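Local coordinates for protein extracellular sialidase/neuraminidase, putative (Aspergillus fumigatus, PDB 2XZK) that probably catalyses the hydrolytic release of terminal sialic acids, with Kdn among its likely substrates, from glycoconjugates, at residues Gln63-Ile68 with Asp132-Gly137; Ala124-Asn129 with Val139-Asp144. All blocks are in the same frame, centred on the assembly; numbering follows the deposited sequence. Where two conformers were deposited one is given.

Contact 1. Residues Gln63-Ile68 with Asp132-Gly137; sequences QDFGDI and DVLPDG. With NA (sodium ion), chain H; FKD (3-deoxy-3-fluoro-D-erythro-alpha-L-manno-non-2-ulopyranosonic acid), chain C.
Phe65 and Asp132 meet closely. Phe65 CZ lies 3.2 Å from Asp132 CB, a tight fit, and the carboxylate forms an offset stack near the CE2 rim, its plane only 15° from the ring's and its CG 3.6 Å from Phe65 CE2. Phe65 CG sits between its own backbone N and carbonyl carbon (chi1 55°), which turns the ring toward the 132-134 loop. A planar aromatic suits the place because it can serve this neighbour and an apolar one at once: at its edge, in plane, Leu134 CD2 lies 3.9 Å from Phe65 CD1. The same methyl packs 3.8 Å from Gly66 CA. Glycine fits here twice over: a CB would crowd that methyl and, at a phi of 88°, press on the preceding carbonyl O. Gln63 CB lies over the other face of the Phe65 ring, toward the rim, and the amide faces the carbonyl of Val133. Two waters bridge the gap. One donates to Gln63 OE1 and to Val133 O; the other accepts from Gln63 NE2, 2.8 Å away, and donates to the same Val133 O. The amide offers the pair both acceptor and donor.

Further out, Thr61 OG1 is bonded to Gln63 OE1, and Ser127 OG to Asp132 OD2, which helps hold the carboxylate against the ring. A type I turn from Leu134 to Gly137 closes the second loop. The first is pinned by a sodium ion, bound by Asp67 OD1 at 2.3 Å, by two waters and by Asn69, Gly96 and Gly98. Asp64, in one of its two conformers, pairs with Arg58 beside the fluorinated sugar, consistent with the active-site loop aspartate of exo-sialidases, set at the mouth of a six-bladed beta-propeller.

Contact 2. Residues Ala124-Asn129 with Val139-Asp144; sequences ATYSQN and VTKKID. With FKD (3-deoxy-3-fluoro-D-erythro-alpha-L-manno-non-2-ulopyranosonic acid), chain C.
Thr140 meets Ser127 where a short parallel beta ladder begins, pairing strands 126-127 and 141-142 within the long connection between strands 115-122 and 152-158 of one propeller blade. Thr140 OG1 donates to Ser127 OG at 2.7 Å and also takes the backbone N-H of Asp132, the residue that is Ser127's other partner; small hydroxyl residues suit this buried corner because each can give and receive.

Lys141 forms the first rungs: its N bonds Thr125 O at 2.8 Å and its O takes the N-H of Ser127. Its side chain, on the same sheet face as Tyr126, bends at chi3 and chi4, which folds the methylenes over the tyrosine ring. CE lies over the face, 3.3 Å from Tyr126 CZ, and the ammonium makes a cation-pi contact, NZ standing 4.9 Å from the ring centroid and 23° off its normal. Beside it, Thr125 runs in the same direction, and its OG1 takes a weak bond from NZ.

Lys142 runs out extended, laying its aliphatic stem over the carbonyls of Gln128 and Asn129, while its own O sits at the edge of the Tyr126 ring, in plane. Ile143 closes the ladder through its N to Ser127 O, 2.8 Å, and packs CG1 3.8 Å from Tyr126 CB; the side chain also touches Trp182. Just past this rung, Gln128 has CG anti to its backbone N (chi1 -168°) and an extended chain, which carries the amide to the bound sugar. An amide suits both needs: OE1 accepts from O7, and NE2 donates to O9 at 2.9 Å, nearly straight at 172°. Finally Asp144, whose OD1 is bonded to Thr146, gives OD2 to a water that donates to it and also lies 2.7 Å from Tyr126 OH.

The two contacts interlock. Along the chain come 63-68, 124-129, 132-137 and 139-144, and 132-137 lies within the connection that joins the two strands of contact 2. Their centres are 9 Å apart, on the same side of the propeller's centre. Contact 1 ties the loop between strands 51-58 and 68-74 of one blade to an excursion from the next blade, which contact 2 braces internally. Phe65 CB packs 3.7 Å from Ser127 CB, and Leu134 CD1 lies 3.5 Å from Ala124 O. Each contact sends one side chain, Asp64 or Gln128, to the same bound sugar, so neighbouring blades together shape that part of the pocket.

Contact 1. Residues Gln63-Ile68 with Asp132-Gly137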
ATOM      1  N   GLN A  63      13.465   7.712  -7.841  1.00 11.47           N
ATOM      2  CA  GLN A  63      13.686   8.274  -6.502  1.00 11.50           C
ATOM      3  C   GLN A  63      12.398   8.710  -5.796  1.00 11.17           C
ATOM      4  O   GLN A  63      11.400   9.042  -6.441  1.00 10.70           O
ATOM      5  CB  GLN A  63      14.706   9.429  -6.563  1.00 11.92           C
ATOM      6  CG  GLN A  63      16.064   8.966  -7.087  1.00 13.51           C
ATOM      7  CD  GLN A  63      16.913  10.101  -7.629  1.00 15.45           C
ATOM      8  OE1 GLN A  63      16.455  10.902  -8.445  1.00 17.05           O
ATOM      9  NE2 GLN A  63      18.163  10.167  -7.180  1.00 16.59           N
ATOM     10  N   ASP A  64      12.455   8.717  -4.461  1.00 10.85           N
ATOM     11  CA  ASP A  64      11.329   8.996  -3.555  0.70 10.86           C
ATOM     12  C   ASP A  64      10.971  10.485  -3.472  1.00 10.84           C
ATOM     13  O   ASP A  64       9.949  10.867  -2.872  1.00 10.86           O
ATOM     14  CB  ASP A  64      11.684   8.562  -2.118  0.70 11.40           C
ATOM     15  CG  ASP A  64      12.202   7.129  -2.003  0.70 12.26           C
ATOM     16  OD1 ASP A  64      12.105   6.307  -2.942  0.70 13.75           O
ATOM     17  OD2 ASP A  64      12.713   6.822  -0.908  0.70 14.42           O
ATOM     18  N   PHE A  65      11.856  11.323  -4.003  1.00 11.16           N
ATOM     19  CA  PHE A  65      11.716  12.774  -3.950  1.00 11.19           C
ATOM     20  C   PHE A  65      11.641  13.319  -5.376  1.00 11.50           C
ATOM     21  O   PHE A  65      11.809  12.575  -6.347  1.00 12.02           O
ATOM     22  CB  PHE A  65      12.899  13.405  -3.200  1.00 11.56           C
ATOM     23  CG  PHE A  65      14.241  13.022  -3.769  1.00 13.18           C
ATOM     24  CD1 PHE A  65      14.789  13.735  -4.834  1.00 15.51           C
ATOM     25  CD2 PHE A  65      14.934  11.929  -3.266  1.00 14.53           C
ATOM     26  CE1 PHE A  65      16.011  13.368  -5.385  1.00 16.75           C
ATOM     27  CE2 PHE A  65      16.157  11.551  -3.809  1.00 15.60           C
ATOM     28  CZ  PHE A  65      16.696  12.277  -4.873  1.00 16.14           C
ATOM     29  N   GLY A  66      11.410  14.624  -5.496  1.00 11.89           N
ATOM     30  CA  GLY A  66      11.220  15.236  -6.805  1.00 11.41           C
ATOM     31  C   GLY A  66       9.768  15.184  -7.249  1.00 11.46           C
ATOM     32  O   GLY A  66       8.867  14.967  -6.442  1.00 11.28           O
ATOM     33  N   ASP A  67       9.547  15.393  -8.541  1.00 11.66           N
ATOM     34  CA  ASP A  67       8.196  15.445  -9.092  1.00 11.23           C
ATOM     35  C   ASP A  67       7.564  14.053  -9.180  1.00 10.61           C
ATOM     36  O   ASP A  67       7.929  13.218 -10.029  1.00 10.76           O
ATOM     37  CB  ASP A  67       8.226  16.134 -10.468  1.00 11.91           C
ATOM     38  CG  ASP A  67       6.845  16.417 -11.016  1.00 14.32           C
ATOM     39  OD1 ASP A  67       5.871  16.387 -10.247  1.00 15.38           O
ATOM     40  OD2 ASP A  67       6.715  16.669 -12.232  1.00 17.56           O
ATOM     41  N   ILE A  68       6.617  13.823  -8.279  1.00 10.10           N
ATOM     42  CA  ILE A  68       5.922  12.553  -8.177  1.00  8.98           C
ATOM     43  C   ILE A  68       4.441  12.868  -8.094  1.00  9.34           C
ATOM     44  O   ILE A  68       4.020  13.690  -7.286  1.00  9.74           O
ATOM     45  CB  ILE A  68       6.405  11.766  -6.926  1.00  9.02           C
ATOM     46  CG1 ILE A  68       7.891  11.422  -7.075  1.00  8.39           C
ATOM     47  CG2 ILE A  68       5.564  10.506  -6.723  1.00  8.69           C
ATOM     48  CD1 ILE A  68       8.568  10.880  -5.807  1.00  7.66           C
ATOM     49  N   ASP A 132      20.316  15.523  -1.984  1.00 18.60           N
ATOM     50  CA  ASP A 132      20.077  14.700  -3.166  1.00 18.43           C
ATOM     51  C   ASP A 132      19.985  15.602  -4.385  1.00 18.35           C
ATOM     52  O   ASP A 132      19.470  16.716  -4.299  1.00 18.84           O
ATOM     53  CB  ASP A 132      18.783  13.902  -3.006  1.00 18.29           C
ATOM     54  CG  ASP A 132      18.850  12.904  -1.868  1.00 19.17           C
ATOM     55  OD1 ASP A 132      19.682  11.974  -1.919  1.00 20.23           O
ATOM     56  OD2 ASP A 132      18.064  13.045  -0.917  1.00 18.06           O
ATOM     57  N   VAL A 133      20.480  15.125  -5.518  1.00 18.29           N
ATOM     58  CA  VAL A 133      20.495  15.946  -6.729  1.00 18.62           C
ATOM     59  C   VAL A 133      19.254  15.680  -7.586  1.00 18.55           C
ATOM     60  O   VAL A 133      18.967  14.542  -7.942  1.00 18.62           O
ATOM     61  CB  VAL A 133      21.808  15.746  -7.542  1.00 18.87           C
ATOM     62  CG1 VAL A 133      21.843  16.657  -8.763  1.00 19.51           C
ATOM     63  CG2 VAL A 133      23.037  15.989  -6.651  1.00 19.44           C
ATOM     64  N   LEU A 134      18.519  16.746  -7.888  1.00 18.37           N
ATOM     65  CA  LEU A 134      17.358  16.694  -8.780  1.00 18.49           C
ATOM     66  C   LEU A 134      17.820  16.677 -10.238  1.00 18.70           C
ATOM     67  O   LEU A 134      18.979  16.991 -10.515  1.00 18.61           O
ATOM     68  CB  LEU A 134      16.432  17.883  -8.514  1.00 17.97           C
ATOM     69  CG  LEU A 134      15.778  17.994  -7.130  1.00 18.13           C
ATOM     70  CD1 LEU A 134      15.292  19.405  -6.896  1.00 17.65           C
ATOM     71  CD2 LEU A 134      14.621  17.007  -6.958  1.00 17.58           C
ATOM     72  N   PRO A 135      16.923  16.306 -11.180  1.00 19.00           N
ATOM     73  CA  PRO A 135      17.288  16.236 -12.599  1.00 19.40           C
ATOM     74  C   PRO A 135      17.985  17.489 -13.142  1.00 20.05           C
ATOM     75  O   PRO A 135      18.903  17.365 -13.950  1.00 19.72           O
ATOM     76  CB  PRO A 135      15.941  16.045 -13.293  1.00 19.31           C
ATOM     77  CG  PRO A 135      15.123  15.306 -12.302  1.00 19.47           C
ATOM     78  CD  PRO A 135      15.542  15.831 -10.953  1.00 18.79           C
ATOM     79  N   ASP A 136      17.559  18.669 -12.692  1.00 20.72           N
ATOM     80  CA  ASP A 136      18.129  19.940 -13.171  1.00 21.54           C
ATOM     81  C   ASP A 136      19.392  20.400 -12.426  1.00 21.69           C
ATOM     82  O   ASP A 136      19.872  21.520 -12.638  1.00 21.87           O
ATOM     83  CB  ASP A 136      17.071  21.047 -13.155  1.00 21.74           C
ATOM     84  CG  ASP A 136      16.685  21.489 -11.744  1.00 23.58           C
ATOM     85  OD1 ASP A 136      17.357  21.113 -10.754  1.00 23.87           O
ATOM     86  OD2 ASP A 136      15.683  22.226 -11.634  1.00 25.71           O
ATOM     87  N   GLY A 137      19.913  19.551 -11.544  1.00 21.52           N
ATOM     88  CA  GLY A 137      21.141  19.869 -10.816  1.00 21.46           C
ATOM     89  C   GLY A 137      20.955  20.481  -9.438  1.00 21.24           C
ATOM     90  O   GLY A 137      21.910  20.526  -8.661  1.00 21.95           O
TER
HETATM   91 NA    NA H 505       3.665  17.082 -10.311  1.00 12.89          NA
HETATM   92  C1  FKD C 500      11.615   2.158   0.245  1.00  9.62           C
HETATM   93  F1  FKD C 500      11.162   4.528  -1.141  1.00 13.25           F
HETATM   94  C2  FKD C 500      10.568   3.189   0.694  1.00  9.18           C
HETATM   95  C3  FKD C 500      10.067   4.056  -0.477  1.00  9.14           C
HETATM   96  C4  FKD C 500       9.158   5.157   0.075  1.00  8.46           C
HETATM   97  O4  FKD C 500       8.844   6.040  -0.994  1.00  9.65           O
HETATM   98  C5  FKD C 500       9.825   5.937   1.222  1.00  8.26           C
HETATM   99  O5  FKD C 500       8.934   6.917   1.748  1.00  7.84           O
HETATM  100  C6  FKD C 500      10.242   4.973   2.344  1.00  8.34           C
HETATM  101  O6  FKD C 500      11.082   3.954   1.776  1.00  8.33           O
HETATM  102  C7  FKD C 500      11.055   5.603   3.496  1.00  9.30           C
HETATM  103  O7  FKD C 500      12.287   6.121   2.996  1.00  8.83           O
HETATM  104  C8  FKD C 500      11.381   4.551   4.578  1.00  8.31           C
HETATM  105  O8  FKD C 500      10.169   4.062   5.140  1.00 10.24           O
HETATM  106  C9  FKD C 500      12.258   5.115   5.704  1.00  8.77           C
HETATM  107  O9  FKD C 500      11.601   6.221   6.317  1.00  9.94           O
HETATM  108  O1A FKD C 500      11.655   1.840  -0.950  1.00  9.19           O
HETATM  109  O1B FKD C 500      12.341   1.649   1.128  1.00  9.62           O
HETATM  110  O   HOH W   1      17.115  13.205  -9.401  1.00 20.01           O
HETATM  111  O   HOH W   2      20.088  12.015  -8.010  1.00 20.60           O
HETATM  112  O   HOH W   3       3.854  16.618 -12.866  1.00 29.72           O
HETATM  113  O   HOH W   4       3.691  16.438  -8.089  1.00 15.92           O

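Contact 2. Residues Ala124-Asn129 with Val139-Asp144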
ATOM      1  N   ALA A 124       9.094  20.455  -3.634  1.00 12.72           N
ATOM      2  CA  ALA A 124       9.952  20.118  -4.783  1.00 13.84           C
ATOM      3  C   ALA A 124      11.451  20.091  -4.484  1.00 14.42           C
ATOM      4  O   ALA A 124      12.203  19.401  -5.169  1.00 15.27           O
ATOM      5  CB  ALA A 124       9.665  21.073  -5.951  1.00 13.44           C
ATOM      6  N   THR A 125      11.866  20.833  -3.458  1.00 14.61           N
ATOM      7  CA  THR A 125      13.285  21.032  -3.170  1.00 14.75           C
ATOM      8  C   THR A 125      13.737  20.348  -1.880  1.00 14.76           C
ATOM      9  O   THR A 125      14.854  20.606  -1.389  1.00 15.26           O
ATOM     10  CB  THR A 125      13.649  22.549  -3.138  1.00 14.53           C
ATOM     11  OG1 THR A 125      12.954  23.187  -2.066  1.00 16.23           O
ATOM     12  CG2 THR A 125      13.256  23.216  -4.458  1.00 16.07           C
ATOM     13  N   TYR A 126      12.887  19.471  -1.342  1.00 13.64           N
ATOM     14  CA  TYR A 126      13.188  18.782  -0.085  1.00 13.51           C
ATOM     15  C   TYR A 126      13.216  17.283  -0.299  1.00 13.32           C
ATOM     16  O   TYR A 126      12.466  16.757  -1.123  1.00 13.96           O
ATOM     17  CB  TYR A 126      12.162  19.135   0.996  1.00 13.01           C
ATOM     18  CG  TYR A 126      12.266  20.560   1.479  1.00 14.14           C
ATOM     19  CD1 TYR A 126      11.565  21.586   0.839  1.00 14.17           C
ATOM     20  CD2 TYR A 126      13.089  20.893   2.556  1.00 14.14           C
ATOM     21  CE1 TYR A 126      11.670  22.908   1.272  1.00 15.02           C
ATOM     22  CE2 TYR A 126      13.199  22.208   2.998  1.00 15.36           C
ATOM     23  CZ  TYR A 126      12.482  23.208   2.351  1.00 15.86           C
ATOM     24  OH  TYR A 126      12.587  24.514   2.781  1.00 17.70           O
ATOM     25  N   SER A 127      14.083  16.603   0.448  1.00 13.33           N
ATOM     26  CA  SER A 127      14.137  15.144   0.415  1.00 12.85           C
ATOM     27  C   SER A 127      14.382  14.625   1.820  1.00 13.14           C
ATOM     28  O   SER A 127      14.826  15.367   2.690  1.00 12.65           O
ATOM     29  CB  SER A 127      15.197  14.632  -0.571  1.00 13.07           C
ATOM     30  OG  SER A 127      16.524  14.877  -0.125  1.00 13.21           O
ATOM     31  N   GLN A 128      14.070  13.352   2.049  1.00 12.73           N
ATOM     32  CA  GLN A 128      14.247  12.757   3.367  1.00 13.26           C
ATOM     33  C   GLN A 128      15.659  12.954   3.933  1.00 14.23           C
ATOM     34  O   GLN A 128      15.807  13.342   5.092  1.00 14.69           O
ATOM     35  CB  GLN A 128      13.875  11.269   3.349  1.00 13.00           C
ATOM     36  CG  GLN A 128      13.764  10.651   4.739  1.00 11.93           C
ATOM     37  CD  GLN A 128      13.201   9.244   4.723  1.00 11.17           C
ATOM     38  OE1 GLN A 128      13.171   8.570   3.691  1.00 12.38           O
ATOM     39  NE2 GLN A 128      12.739   8.798   5.879  1.00  8.63           N
ATOM     40  N   ASN A 129      16.682  12.698   3.124  1.00 14.92           N
ATOM     41  CA  ASN A 129      18.059  12.794   3.617  1.00 15.99           C
ATOM     42  C   ASN A 129      18.684  14.168   3.395  1.00 16.66           C
ATOM     43  O   ASN A 129      19.610  14.557   4.116  1.00 17.41           O
ATOM     44  CB  ASN A 129      18.943  11.718   2.985  1.00 16.34           C
ATOM     45  CG  ASN A 129      18.528  10.308   3.373  1.00 17.50           C
ATOM     46  OD1 ASN A 129      18.154  10.046   4.514  1.00 20.05           O
ATOM     47  ND2 ASN A 129      18.604   9.391   2.416  1.00 19.98           N
ATOM     48  N   VAL A 139      20.314  20.868  -5.653  1.00 20.22           N
ATOM     49  CA  VAL A 139      20.586  20.026  -4.501  1.00 19.69           C
ATOM     50  C   VAL A 139      19.449  20.220  -3.484  1.00 18.94           C
ATOM     51  O   VAL A 139      19.117  21.349  -3.123  1.00 19.09           O
ATOM     52  CB  VAL A 139      21.964  20.389  -3.881  1.00 20.02           C
ATOM     53  CG1 VAL A 139      22.219  19.623  -2.596  1.00 20.55           C
ATOM     54  CG2 VAL A 139      23.077  20.130  -4.891  1.00 19.80           C
ATOM     55  N   THR A 140      18.839  19.123  -3.039  1.00 18.00           N
ATOM     56  CA  THR A 140      17.727  19.241  -2.104  1.00 16.82           C
ATOM     57  C   THR A 140      18.177  19.622  -0.699  1.00 16.83           C
ATOM     58  O   THR A 140      19.322  19.372  -0.301  1.00 17.70           O
ATOM     59  CB  THR A 140      16.910  17.943  -1.979  1.00 16.47           C
ATOM     60  OG1 THR A 140      17.730  16.913  -1.409  1.00 14.86           O
ATOM     61  CG2 THR A 140      16.356  17.510  -3.334  1.00 16.80           C
ATOM     62  N   LYS A 141      17.259  20.242   0.031  1.00 16.58           N
ATOM     63  CA  LYS A 141      17.417  20.481   1.454  1.00 16.62           C
ATOM     64  C   LYS A 141      16.833  19.279   2.177  1.00 16.29           C
ATOM     65  O   LYS A 141      15.911  18.631   1.666  1.00 16.66           O
ATOM     66  CB  LYS A 141      16.648  21.735   1.868  1.00 16.76           C
ATOM     67  CG  LYS A 141      17.233  23.036   1.356  1.00 17.84           C
ATOM     68  CD  LYS A 141      16.269  24.185   1.561  1.00 20.99           C
ATOM     69  CE  LYS A 141      15.107  24.135   0.569  1.00 23.73           C
ATOM     70  NZ  LYS A 141      15.523  24.460  -0.823  1.00 26.22           N
ATOM     71  N   LYS A 142      17.351  18.985   3.365  1.00 15.80           N
ATOM     72  CA  LYS A 142      16.764  17.938   4.200  1.00 15.31           C
ATOM     73  C   LYS A 142      15.382  18.341   4.699  1.00 14.52           C
ATOM     74  O   LYS A 142      15.171  19.470   5.134  1.00 13.98           O
ATOM     75  CB  LYS A 142      17.679  17.602   5.382  1.00 15.31           C
ATOM     76  CG  LYS A 142      17.313  16.297   6.067  1.00 16.05           C
ATOM     77  CD  LYS A 142      18.172  16.000   7.294  1.00 17.56           C
ATOM     78  CE  LYS A 142      17.750  14.656   7.898  1.00 17.07           C
ATOM     79  NZ  LYS A 142      18.449  14.300   9.169  1.00 19.50           N
ATOM     80  N   ILE A 143      14.429  17.412   4.619  1.00 14.05           N
ATOM     81  CA  ILE A 143      13.116  17.626   5.202  1.00 14.13           C
ATOM     82  C   ILE A 143      13.260  18.021   6.676  1.00 14.36           C
ATOM     83  O   ILE A 143      13.983  17.380   7.443  1.00 15.14           O
ATOM     84  CB  ILE A 143      12.192  16.392   4.990  1.00 13.80           C
ATOM     85  CG1 ILE A 143      11.620  16.436   3.568  1.00 14.63           C
ATOM     86  CG2 ILE A 143      11.033  16.367   5.990  1.00 13.79           C
ATOM     87  CD1 ILE A 143      10.970  15.172   3.105  1.00 16.83           C
ATOM     88  N   ASP A 144      12.614  19.121   7.037  1.00 14.60           N
ATOM     89  CA  ASP A 144      12.776  19.709   8.359  1.00 14.73           C
ATOM     90  C   ASP A 144      11.424  20.051   8.980  1.00 14.63           C
ATOM     91  O   ASP A 144      10.384  19.662   8.453  1.00 13.80           O
ATOM     92  CB  ASP A 144      13.729  20.918   8.315  1.00 14.89           C
ATOM     93  CG  ASP A 144      13.202  22.083   7.475  1.00 15.48           C
ATOM     94  OD1 ASP A 144      11.969  22.278   7.357  1.00 14.90           O
ATOM     95  OD2 ASP A 144      14.056  22.836   6.946  1.00 17.19           O
TER
HETATM   96  C1  FKD C 500      11.615   2.158   0.245  1.00  9.62           C
HETATM   97  F1  FKD C 500      11.162   4.528  -1.141  1.00 13.25           F
HETATM   98  C2  FKD C 500      10.568   3.189   0.694  1.00  9.18           C
HETATM   99  C3  FKD C 500      10.067   4.056  -0.477  1.00  9.14           C
HETATM  100  C4  FKD C 500       9.158   5.157   0.075  1.00  8.46           C
HETATM  101  O4  FKD C 500       8.844   6.040  -0.994  1.00  9.65           O
HETATM  102  C5  FKD C 500       9.825   5.937   1.222  1.00  8.26           C
HETATM  103  O5  FKD C 500       8.934   6.917   1.748  1.00  7.84           O
HETATM  104  C6  FKD C 500      10.242   4.973   2.344  1.00  8.34           C
HETATM  105  O6  FKD C 500      11.082   3.954   1.776  1.00  8.33           O
HETATM  106  C7  FKD C 500      11.055   5.603   3.496  1.00  9.30           C
HETATM  107  O7  FKD C 500      12.287   6.121   2.996  1.00  8.83           O
HETATM  108  C8  FKD C 500      11.381   4.551   4.578  1.00  8.31           C
HETATM  109  O8  FKD C 500      10.169   4.062   5.140  1.00 10.24           O
HETATM  110  C9  FKD C 500      12.258   5.115   5.704  1.00  8.77           C
HETATM  111  O9  FKD C 500      11.601   6.221   6.317  1.00  9.94           O
HETATM  112  O1A FKD C 500      11.655   1.840  -0.950  1.00  9.19           O
HETATM  113  O1B FKD C 500      12.341   1.649   1.128  1.00  9.62           O
HETATM  114  O   HOH W   5      13.416  24.928   5.363  1.00 20.55           O